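Local coordinates for protein prolyl 4-hydroxylase (Phytophthora capsici LT1534, PDB 6IUQ) that probably hydroxylates proline residues as an iron(II)- and 2-oxoglutarate-dependent prolyl 4-hydroxylase built on a double-stranded beta-helix core, at residues F44-L53 with P200-F208. Sequence-based numbering, arbitrary orientation.
Sequences FGHGWASALL and PKMDRVVLF
The type II beta turn Lys201-Arg204 meets the first turns of helix 46-61 with Ala49 and Asp203 closest, their CA atoms 5.7 Å apart. Asp203 spreads its carboxylate over two successive backbone amides just ahead of the helix: Phe44 N reaches OD1 at 2.9 Å (N-H...O 151°) by that oxygen's syn lone pair, and Gly45 N reaches OD2 at 2.8 Å, also syn but 20° out of plane and more bent (132°). With one bond on each oxygen, rotation of the carboxylate is restrained, and Gly45, the N-cap residue, is tied to the turn. OD1 also lies at the edge of the Phe44 ring, whose CE1 touches Val205 CG2 at 3.9 Å. In the double-stranded beta-helix of this iron(II) oxygenase family, the contact joins helix 46-61 to the turn that leads into strand 204-209 of the larger antiparallel sheet; Asp203 and Val205 also pair through their backbones with Cys43 and Ile40. Selenomethionine Met202, bent at chi2 and chi3, lays SE against Ala49 CB, while its CE sits 3.4 Å from Ser50 OG and 4.0 Å from Leu53 CD2. Ser50 OG donates to His46 O at 2.9 Å, from the carbonyl face opposite Ser50 N.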
loop_
_atom_site.group_PDB
_atom_site.type_symbol
_atom_site.label_atom_id
_atom_site.label_comp_id
_atom_site.label_asym_id
_atom_site.label_seq_id
_atom_site.Cartn_x
_atom_site.Cartn_y
_atom_site.Cartn_z
ATOM N N PHE A 44 -12.230 0.774 12.609
ATOM C CA PHE A 44 -12.593 1.957 13.389
ATOM C C PHE A 44 -13.991 1.849 13.990
ATOM O O PHE A 44 -14.303 2.516 14.982
ATOM C CB PHE A 44 -12.510 3.230 12.531
ATOM C CG PHE A 44 -11.108 3.634 12.175
ATOM C CD1 PHE A 44 -10.424 2.992 11.154
ATOM C CD2 PHE A 44 -10.467 4.653 12.874
ATOM C CE1 PHE A 44 -9.103 3.361 10.827
ATOM C CE2 PHE A 44 -9.145 5.039 12.558
ATOM C CZ PHE A 44 -8.465 4.389 11.533
ATOM N N GLY A 45 -14.828 1.009 13.390
ATOM C CA GLY A 45 -16.232 0.957 13.750
ATOM C C GLY A 45 -17.008 1.798 12.755
ATOM O O GLY A 45 -16.478 2.752 12.174
ATOM N N HIS A 46 -18.269 1.456 12.558
ATOM C CA HIS A 46 -19.036 2.021 11.466
ATOM C C HIS A 46 -19.318 3.510 11.614
ATOM O O HIS A 46 -19.264 4.259 10.632
ATOM C CB HIS A 46 -20.359 1.265 11.304
ATOM C CG HIS A 46 -21.145 1.704 10.114
ATOM N ND1 HIS A 46 -22.115 2.679 10.183
ATOM C CD2 HIS A 46 -21.058 1.347 8.811
ATOM C CE1 HIS A 46 -22.616 2.882 8.977
ATOM N NE2 HIS A 46 -21.990 2.088 8.126
ATOM N N GLY A 47 -19.628 3.947 12.829
ATOM C CA GLY A 47 -19.929 5.353 13.053
ATOM C C GLY A 47 -18.711 6.206 12.759
ATOM O O GLY A 47 -18.781 7.174 12.002
ATOM N N TRP A 48 -17.584 5.819 13.346
ATOM C CA TRP A 48 -16.338 6.571 13.223
ATOM C C TRP A 48 -15.854 6.610 11.765
ATOM O O TRP A 48 -15.534 7.681 11.247
ATOM C CB TRP A 48 -15.285 5.969 14.157
ATOM C CG TRP A 48 -14.040 6.798 14.363
ATOM C CD1 TRP A 48 -13.813 8.077 13.935
ATOM C CD2 TRP A 48 -12.842 6.378 15.033
ATOM N NE1 TRP A 48 -12.544 8.479 14.306
ATOM C CE2 TRP A 48 -11.929 7.450 14.973
ATOM C CE3 TRP A 48 -12.452 5.195 15.670
ATOM C CZ2 TRP A 48 -10.657 7.378 15.534
ATOM C CZ3 TRP A 48 -11.196 5.120 16.219
ATOM C CH2 TRP A 48 -10.307 6.205 16.147
ATOM N N ALA A 49 -15.833 5.461 11.094
ATOM C CA ALA A 49 -15.548 5.428 9.657
ATOM C C ALA A 49 -16.495 6.314 8.838
ATOM O O ALA A 49 -16.057 7.007 7.914
ATOM C CB ALA A 49 -15.599 4.002 9.138
ATOM N N SER A 50 -17.783 6.305 9.165
ATOM C CA SER A 50 -18.743 7.179 8.478
ATOM C C SER A 50 -18.437 8.660 8.668
ATOM O O SER A 50 -18.534 9.456 7.724
ATOM C CB SER A 50 -20.174 6.912 8.961
ATOM O OG SER A 50 -20.641 5.654 8.521
ATOM N N ALA A 51 -18.114 9.027 9.903
ATOM C CA ALA A 51 -17.721 10.395 10.231
ATOM C C ALA A 51 -16.534 10.882 9.386
ATOM O O ALA A 51 -16.553 11.995 8.873
ATOM C CB ALA A 51 -17.391 10.494 11.697
ATOM N N LEU A 52 -15.507 10.047 9.244
ATOM C CA LEU A 52 -14.314 10.408 8.475
ATOM C C LEU A 52 -14.687 10.597 7.000
ATOM O O LEU A 52 -14.225 11.547 6.355
ATOM C CB LEU A 52 -13.219 9.338 8.633
ATOM C CG LEU A 52 -12.566 9.223 10.028
ATOM C CD1 LEU A 52 -11.778 7.926 10.191
ATOM C CD2 LEU A 52 -11.676 10.412 10.299
ATOM N N LEU A 53 -15.542 9.705 6.487
ATOM C CA LEU A 53 -16.021 9.779 5.099
ATOM C C LEU A 53 -16.809 11.067 4.852
ATOM O O LEU A 53 -16.609 11.727 3.835
ATOM C CB LEU A 53 -16.897 8.551 4.743
ATOM C CG LEU A 53 -17.590 8.511 3.369
ATOM C CD1 LEU A 53 -16.597 8.634 2.216
ATOM C CD2 LEU A 53 -18.464 7.255 3.195
ATOM N N PRO A 200 -12.257 -3.115 -1.526
ATOM C CA PRO A 200 -12.154 -1.905 -0.703
ATOM C C PRO A 200 -13.412 -1.652 0.149
ATOM O O PRO A 200 -14.077 -0.631 0.007
ATOM C CB PRO A 200 -11.966 -0.806 -1.747
ATOM C CG PRO A 200 -12.814 -1.289 -2.889
ATOM C CD PRO A 200 -12.663 -2.802 -2.906
ATOM N N LYS A 201 -13.729 -2.584 1.038
ATOM C CA LYS A 201 -14.922 -2.452 1.861
ATOM C C LYS A 201 -14.801 -1.364 2.915
ATOM O O LYS A 201 -13.711 -1.085 3.421
ATOM C CB LYS A 201 -15.242 -3.783 2.528
ATOM C CG LYS A 201 -15.547 -4.834 1.502
ATOM C CD LYS A 201 -16.026 -6.124 2.101
ATOM C CE LYS A 201 -16.670 -6.969 0.988
ATOM N NZ LYS A 201 -16.538 -8.423 1.242
HETATM N N MSE A 202 -15.943 -0.745 3.203
HETATM C CA MSE A 202 -16.103 0.252 4.239
HETATM C C MSE A 202 -15.456 -0.213 5.544
HETATM O O MSE A 202 -15.712 -1.327 6.006
HETATM C CB MSE A 202 -17.601 0.537 4.453
HETATM C CG MSE A 202 -17.962 1.512 5.582
HETATM SE SE MSE A 202 -17.226 3.291 5.333
HETATM C CE MSE A 202 -18.656 4.421 6.049
ATOM N N ASP A 203 -14.602 0.638 6.106
ATOM C CA ASP A 203 -14.002 0.416 7.416
ATOM C C ASP A 203 -13.046 -0.786 7.415
ATOM O O ASP A 203 -12.761 -1.384 8.457
ATOM C CB ASP A 203 -15.089 0.248 8.482
ATOM C CG ASP A 203 -14.559 0.459 9.876
ATOM O OD1 ASP A 203 -13.513 1.142 9.994
ATOM O OD2 ASP A 203 -15.163 -0.063 10.850
ATOM N N ARG A 204 -12.534 -1.124 6.239
ATOM C CA ARG A 204 -11.475 -2.113 6.130
ATOM C C ARG A 204 -10.110 -1.438 6.067
ATOM O O ARG A 204 -9.912 -0.488 5.314
ATOM C CB ARG A 204 -11.684 -2.990 4.896
ATOM C CG ARG A 204 -10.486 -3.852 4.554
ATOM C CD ARG A 204 -10.832 -4.786 3.415
ATOM N NE ARG A 204 -11.567 -5.963 3.872
ATOM C CZ ARG A 204 -12.078 -6.888 3.065
ATOM N NH1 ARG A 204 -11.966 -6.771 1.737
ATOM N NH2 ARG A 204 -12.704 -7.934 3.588
ATOM N N VAL A 205 -9.175 -1.948 6.857
ATOM C CA VAL A 205 -7.807 -1.452 6.883
ATOM C C VAL A 205 -6.850 -2.490 6.280
ATOM O O VAL A 205 -6.894 -3.670 6.649
ATOM C CB VAL A 205 -7.353 -1.099 8.341
ATOM C CG1 VAL A 205 -5.856 -0.940 8.421
ATOM C CG2 VAL A 205 -8.032 0.159 8.820
ATOM N N VAL A 206 -6.007 -2.063 5.340
ATOM C CA VAL A 206 -4.920 -2.914 4.852
ATOM C C VAL A 206 -3.589 -2.287 5.258
ATOM O O VAL A 206 -3.383 -1.090 5.073
ATOM C CB VAL A 206 -4.951 -3.100 3.326
ATOM C CG1 VAL A 206 -3.888 -4.128 2.896
ATOM C CG2 VAL A 206 -6.322 -3.543 2.856
ATOM N N LEU A 207 -2.719 -3.085 5.864
ATOM C CA LEU A 207 -1.358 -2.671 6.153
ATOM C C LEU A 207 -0.492 -3.533 5.295
ATOM O O LEU A 207 -0.747 -4.743 5.204
ATOM C CB LEU A 207 -0.967 -2.873 7.615
ATOM C CG LEU A 207 -1.870 -2.306 8.706
ATOM C CD1 LEU A 207 -1.295 -2.631 10.055
ATOM C CD2 LEU A 207 -2.054 -0.807 8.545
ATOM N N PHE A 208 0.509 -2.928 4.655
ATOM C CA PHE A 208 1.517 -3.721 3.986
ATOM C C PHE A 208 2.896 -3.036 3.951
ATOM O O PHE A 208 3.041 -1.876 4.316
ATOM C CB PHE A 208 1.019 -4.126 2.584
ATOM C CG PHE A 208 0.710 -2.988 1.633
ATOM C CD1 PHE A 208 1.728 -2.342 0.933
ATOM C CD2 PHE A 208 -0.602 -2.671 1.317
ATOM C CE1 PHE A 208 1.436 -1.331 0.001
ATOM C CE2 PHE A 208 -0.894 -1.665 0.387
ATOM C CZ PHE A 208 0.139 -1.000 -0.285
#